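Local coordinates for protein inorganic pyrophosphatase (Thermus thermophilus, PDB 2PRD) that hydrolyses inorganic pyrophosphate to two phosphate ions, probably with magnesium as its cofactor, and assembles as a homohexamer, at residues Glu14-Val19 with Glu163-Cys168. Numbering follows the deposited sequence.
Sequences EVVHMV and EEVRAC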
loop_
_atom_site.group_PDB
_atom_site.type_symbol
_atom_site.label_atom_id
_atom_site.label_comp_id
_atom_site.label_asym_id
_atom_site.label_seq_id
_atom_site.Cartn_x
_atom_site.Cartn_y
_atom_site.Cartn_z
ATOM N N GLU A 14 -28.128 -2.078 19.925
ATOM C CA GLU A 14 -28.186 -2.349 18.480
ATOM C C GLU A 14 -26.988 -1.798 17.715
ATOM O O GLU A 14 -26.521 -2.471 16.772
ATOM C CB GLU A 14 -29.477 -1.826 17.875
ATOM C CG GLU A 14 -30.770 -2.501 18.243
ATOM C CD GLU A 14 -31.273 -2.382 19.657
ATOM O OE1 GLU A 14 -30.939 -1.422 20.397
ATOM O OE2 GLU A 14 -32.054 -3.306 20.063
ATOM N N VAL A 15 -26.573 -0.598 18.075
ATOM C CA VAL A 15 -25.433 0.102 17.479
ATOM C C VAL A 15 -24.575 0.570 18.643
ATOM O O VAL A 15 -25.067 1.192 19.582
ATOM C CB VAL A 15 -25.831 1.222 16.522
ATOM C CG1 VAL A 15 -24.586 1.866 15.874
ATOM C CG2 VAL A 15 -26.650 0.711 15.317
ATOM N N VAL A 16 -23.309 0.124 18.669
ATOM C CA VAL A 16 -22.404 0.445 19.767
ATOM C C VAL A 16 -21.125 1.132 19.321
ATOM O O VAL A 16 -20.764 1.081 18.146
ATOM C CB VAL A 16 -22.052 -0.835 20.541
ATOM C CG1 VAL A 16 -23.254 -1.557 21.187
ATOM C CG2 VAL A 16 -21.336 -1.830 19.664
ATOM N N HIS A 17 -20.441 1.762 20.248
ATOM C CA HIS A 17 -19.143 2.370 20.019
ATOM C C HIS A 17 -18.121 1.222 20.127
ATOM O O HIS A 17 -18.371 0.316 20.928
ATOM C CB HIS A 17 -18.753 3.399 21.049
ATOM C CG HIS A 17 -19.313 4.770 20.814
ATOM N ND1 HIS A 17 -19.611 5.615 21.859
ATOM C CD2 HIS A 17 -19.680 5.391 19.691
ATOM C CE1 HIS A 17 -20.067 6.762 21.360
ATOM N NE2 HIS A 17 -20.109 6.653 20.043
ATOM N N MET A 18 -17.074 1.250 19.329
ATOM C CA MET A 18 -15.996 0.273 19.377
ATOM C C MET A 18 -14.661 1.026 19.212
ATOM O O MET A 18 -14.615 1.951 18.393
ATOM C CB MET A 18 -16.090 -0.858 18.343
ATOM C CG MET A 18 -16.818 -2.088 18.854
ATOM S SD MET A 18 -16.665 -3.536 17.820
ATOM C CE MET A 18 -14.886 -3.483 17.535
ATOM N N VAL A 19 -13.685 0.673 20.016
ATOM C CA VAL A 19 -12.323 1.242 19.893
ATOM C C VAL A 19 -11.553 0.181 19.084
ATOM O O VAL A 19 -11.469 -0.983 19.473
ATOM C CB VAL A 19 -11.672 1.469 21.248
ATOM C CG1 VAL A 19 -10.307 2.147 21.062
ATOM C CG2 VAL A 19 -12.549 2.460 22.016
ATOM N N GLU A 163 -28.145 -9.662 23.588
ATOM C CA GLU A 163 -28.296 -10.131 24.966
ATOM C C GLU A 163 -26.948 -10.099 25.653
ATOM O O GLU A 163 -26.901 -9.762 26.838
ATOM C CB GLU A 163 -28.896 -11.529 25.008
ATOM C CG GLU A 163 -30.407 -11.592 24.849
ATOM C CD GLU A 163 -31.099 -10.551 25.725
ATOM O OE1 GLU A 163 -30.728 -10.393 26.916
ATOM O OE2 GLU A 163 -32.023 -9.873 25.209
ATOM N N GLU A 164 -25.889 -10.431 24.960
ATOM C CA GLU A 164 -24.538 -10.441 25.581
ATOM C C GLU A 164 -24.063 -9.012 25.711
ATOM O O GLU A 164 -23.428 -8.602 26.696
ATOM C CB GLU A 164 -23.618 -11.287 24.724
ATOM C CG GLU A 164 -22.140 -11.151 25.048
ATOM C CD GLU A 164 -21.738 -12.087 26.170
ATOM O OE1 GLU A 164 -22.609 -12.884 26.583
ATOM O OE2 GLU A 164 -20.573 -12.041 26.607
ATOM N N VAL A 165 -24.378 -8.242 24.659
ATOM C CA VAL A 165 -23.976 -6.800 24.776
ATOM C C VAL A 165 -24.600 -6.183 25.998
ATOM O O VAL A 165 -23.943 -5.532 26.841
ATOM C CB VAL A 165 -24.314 -6.155 23.454
ATOM C CG1 VAL A 165 -23.879 -4.698 23.486
ATOM C CG2 VAL A 165 -23.603 -6.919 22.321
ATOM N N ARG A 166 -25.926 -6.317 26.133
ATOM C CA ARG A 166 -26.711 -5.813 27.252
ATOM C C ARG A 166 -26.152 -6.281 28.597
ATOM O O ARG A 166 -26.126 -5.527 29.576
ATOM C CB ARG A 166 -28.135 -6.373 27.188
ATOM C CG ARG A 166 -29.133 -5.627 26.427
ATOM C CD ARG A 166 -30.592 -6.052 26.558
ATOM N NE ARG A 166 -31.373 -5.042 25.820
ATOM C CZ ARG A 166 -31.821 -5.017 24.591
ATOM N NH1 ARG A 166 -31.627 -6.028 23.747
ATOM N NH2 ARG A 166 -32.491 -3.932 24.143
ATOM N N ALA A 167 -25.796 -7.562 28.664
ATOM C CA ALA A 167 -25.258 -8.124 29.905
ATOM C C ALA A 167 -23.892 -7.577 30.238
ATOM O O ALA A 167 -23.646 -7.356 31.441
ATOM C CB ALA A 167 -25.239 -9.648 29.919
ATOM N N CYS A 168 -23.028 -7.298 29.294
ATOM C CA CYS A 168 -21.679 -6.775 29.597
ATOM C C CYS A 168 -21.788 -5.298 29.891
ATOM O O CYS A 168 -20.907 -4.732 30.558
ATOM C CB CYS A 168 -20.766 -7.025 28.395
ATOM S SG CYS A 168 -20.590 -8.832 28.159
#
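V16 and V165 form the buried half of this small contact, one methyl against another: CG1 of V16 lies 3.9 Å from CG1 of V165. Both valines leave their backbones facing the other segment, V16 from the strand that starts at V15 and V165 from the helix 158-173. In V165 the touching methyl stands anti to the backbone N (chi1 -178°), which turns this branch outward from the helix, toward V16. V16 also touches I58 in a loop and V89 of strand 84-97, so the methyl pair belongs to a wider apolar layer beneath the helix.

That layer is where the C-terminal helix of the pyrophosphatase fold lies against the mixed beta-sheet of the subunit, which forms the barrel core known for this family. Strand 15-22 runs antiparallel to strand 84-97, and backbone hydrogen bonds of V16 with V87 and of E14 with V89 tie the start of the strand to its neighbour. D70, a predicted magnesium ligand, has its side chain about 11 Å from that of V165; the contact is thus packing between helix and sheet, set apart from the metal site.

Toward solvent the fit is much looser. There the exposed side chains of E14 and R166 approach, but OE2 of E14 stays 4.2 Å from NH2 of R166, too far apart for a salt bridge. The carboxylate and guanidinium planes are turned 69° apart, and the acid comes in obliquely to the guanidinium. E14 bends at chi2 (68°) to bring its carboxylate closer to the helix, whereas the arginine chain is stretched out as far as NE and also touches P13. Both residues are exposed, so any attraction between the charges is probably weak.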